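Local coordinates for putative alpha-L-fucosidase (Bacteroides thetaiotaomicron VPI-5482, PDB 3GZA), which probably hydrolyses alpha-L-fucosidic linkages, as a putative exported alpha-L-fucosidase of glycoside hydrolase family 29, at residues I383-E389 / L421-E427. Numbering follows the deposited sequence.
Sequences IRQYQIE and LRLTVSE
Glu-389 and Arg-422 face each other as an antiparallel hydrogen-bonded pair, their side chains running side by side in the same direction. Arg-422 presents its guanidinium edge: NH2 lies 3.1 Å and NE 3.2 Å from OE1 of Glu-389, so a single carboxylate oxygen takes both bonds. That oxygen sits almost in the guanidinium plane, yet both nitrogens come to it from above the carboxylate plane, the two planes being turned 40° apart. A bend at chi3 (60°) of Arg-422 turns the nitrogens back to the carboxylate, and Trp-396 of strand 395-402 adds a cation-pi contact. With an alanine in place of Glu-389, the Arg-422 guanidinium is likely to lose its carboxylate mate and be freer to turn.

At the other end Glu-427 O accepts from Arg-384 N (2.9 Å) and Gln-385 N, both from the same face of its carbonyl plane. The Glu-427 carboxylate lies alongside Arg-384, CD 3.7 Å from CB, while one water links its OE2 to Arg-384 NH1. Ser-426 and Glu-427 both lie opposite Gln-385, a classic beta bulge. Nearby, Gln-387 NE2 reaches back to Ser-426 OG in a nearly straight 2.8 Å bond lying in the amide plane.

On the other face Leu-423 CD1 meets Tyr-386 CD1 (3.9 Å) and Ile-388 CG1; the Tyr-386 hydroxyl goes on to bond Glu-411 and Arg-409. Ile-388 packs on strand 366-375 and Leu-423 on strand 434-440. One polar and one apolar face on paired central strands, packed against a second antiparallel sheet, is characteristic of the beta sandwich of F5/8 type C domains.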
# COMPACT_ATOMS: atom_id res chain seq x y z
N ILE A 383 5.87 30.86 41.86
CA ILE A 383 7.01 31.75 41.97
C ILE A 383 7.10 32.61 40.71
O ILE A 383 7.01 32.09 39.59
CB ILE A 383 8.33 30.93 42.15
CG1 ILE A 383 8.33 30.23 43.53
CG2 ILE A 383 9.60 31.83 42.04
CD1 ILE A 383 9.54 29.28 43.71
N ARG A 384 7.20 33.93 40.90
CA ARG A 384 7.34 34.88 39.79
C ARG A 384 8.66 35.61 39.79
O ARG A 384 9.09 36.05 38.75
CB ARG A 384 6.19 35.88 39.81
CG ARG A 384 4.86 35.26 39.36
CD ARG A 384 4.92 34.80 37.93
NE ARG A 384 3.65 34.26 37.48
CZ ARG A 384 2.63 34.98 37.05
NH1 ARG A 384 2.69 36.32 37.07
NH2 ARG A 384 1.51 34.37 36.65
N GLN A 385 9.26 35.82 40.96
CA GLN A 385 10.57 36.47 41.07
C GLN A 385 11.27 35.86 42.28
O GLN A 385 10.66 35.72 43.33
CB GLN A 385 10.44 37.99 41.31
CG GLN A 385 9.82 38.84 40.17
CD GLN A 385 10.75 39.09 38.99
OE1 GLN A 385 11.97 38.99 39.11
NE2 GLN A 385 10.18 39.46 37.85
N TYR A 386 12.54 35.50 42.12
CA TYR A 386 13.31 34.96 43.25
C TYR A 386 14.77 35.37 43.21
O TYR A 386 15.29 35.77 42.17
CB TYR A 386 13.24 33.43 43.32
CG TYR A 386 14.00 32.77 42.20
CD1 TYR A 386 15.38 32.53 42.32
CD2 TYR A 386 13.39 32.41 41.00
CE1 TYR A 386 16.09 31.96 41.28
CE2 TYR A 386 14.08 31.83 39.99
CZ TYR A 386 15.43 31.60 40.12
OH TYR A 386 16.15 31.02 39.09
N GLN A 387 15.41 35.30 44.36
CA GLN A 387 16.84 35.58 44.44
C GLN A 387 17.49 34.52 45.31
O GLN A 387 16.84 33.98 46.20
CB GLN A 387 17.13 36.94 45.09
CG GLN A 387 16.46 38.13 44.45
CD GLN A 387 15.02 38.31 44.92
OE1 GLN A 387 14.76 38.38 46.13
NE2 GLN A 387 14.08 38.39 43.96
N ILE A 388 18.74 34.19 45.02
CA ILE A 388 19.48 33.28 45.88
C ILE A 388 20.69 34.05 46.39
O ILE A 388 21.39 34.72 45.62
CB ILE A 388 19.92 32.01 45.17
CG1 ILE A 388 18.68 31.22 44.69
CG2 ILE A 388 20.81 31.14 46.12
CD1 ILE A 388 19.00 30.03 43.93
N GLU A 389 20.87 34.01 47.71
CA GLU A 389 21.98 34.66 48.39
C GLU A 389 22.83 33.61 49.06
O GLU A 389 22.32 32.56 49.43
CB GLU A 389 21.47 35.61 49.47
CG GLU A 389 20.76 36.81 48.95
CD GLU A 389 20.15 37.59 50.07
OE1 GLU A 389 19.08 37.15 50.56
OE2 GLU A 389 20.72 38.62 50.47
N LEU A 421 22.93 29.18 52.21
CA LEU A 421 22.29 29.79 51.04
C LEU A 421 20.90 30.19 51.45
O LEU A 421 20.30 29.59 52.35
CB LEU A 421 22.18 28.83 49.87
CG LEU A 421 23.45 28.42 49.14
CD1 LEU A 421 23.03 27.66 47.91
CD2 LEU A 421 24.30 29.61 48.76
N ARG A 422 20.35 31.19 50.78
CA ARG A 422 19.00 31.61 51.10
C ARG A 422 18.24 31.93 49.84
O ARG A 422 18.70 32.71 49.01
CB ARG A 422 18.98 32.82 52.02
CG ARG A 422 17.57 33.22 52.50
CD ARG A 422 17.65 34.21 53.62
NE ARG A 422 18.33 35.43 53.21
CZ ARG A 422 18.73 36.38 54.06
NH1 ARG A 422 18.56 36.25 55.37
NH2 ARG A 422 19.35 37.47 53.61
N LEU A 423 17.07 31.32 49.73
CA LEU A 423 16.15 31.55 48.61
C LEU A 423 15.04 32.47 49.09
O LEU A 423 14.38 32.18 50.07
CB LEU A 423 15.55 30.22 48.17
CG LEU A 423 14.42 30.28 47.14
CD1 LEU A 423 14.91 30.80 45.80
CD2 LEU A 423 13.84 28.90 47.02
N THR A 424 14.87 33.60 48.42
CA THR A 424 13.79 34.54 48.71
C THR A 424 12.92 34.65 47.47
O THR A 424 13.42 34.94 46.39
CB THR A 424 14.32 35.92 49.04
OG1 THR A 424 15.22 35.81 50.15
CG2 THR A 424 13.18 36.85 49.39
N VAL A 425 11.63 34.38 47.63
CA VAL A 425 10.65 34.54 46.54
C VAL A 425 10.02 35.92 46.80
O VAL A 425 9.22 36.08 47.73
CB VAL A 425 9.59 33.43 46.58
CG1 VAL A 425 8.51 33.64 45.47
CG2 VAL A 425 10.23 32.05 46.43
N SER A 426 10.45 36.93 46.05
CA SER A 426 9.96 38.30 46.22
C SER A 426 8.60 38.59 45.57
O SER A 426 7.92 39.55 45.97
CB SER A 426 10.99 39.29 45.70
OG SER A 426 11.36 38.97 44.39
N GLU A 427 8.24 37.79 44.57
CA GLU A 427 6.96 37.93 43.90
C GLU A 427 6.40 36.54 43.68
O GLU A 427 7.11 35.65 43.22
CB GLU A 427 7.11 38.67 42.56
CG GLU A 427 5.76 39.11 41.94
CD GLU A 427 5.86 39.50 40.45
OE1 GLU A 427 6.97 39.87 39.98
OE2 GLU A 427 4.80 39.44 39.76
O HOH W 1 5.22 38.23 37.26
O HOH W 2 7.87 40.25 37.67
O HOH W 3 17.73 35.51 49.19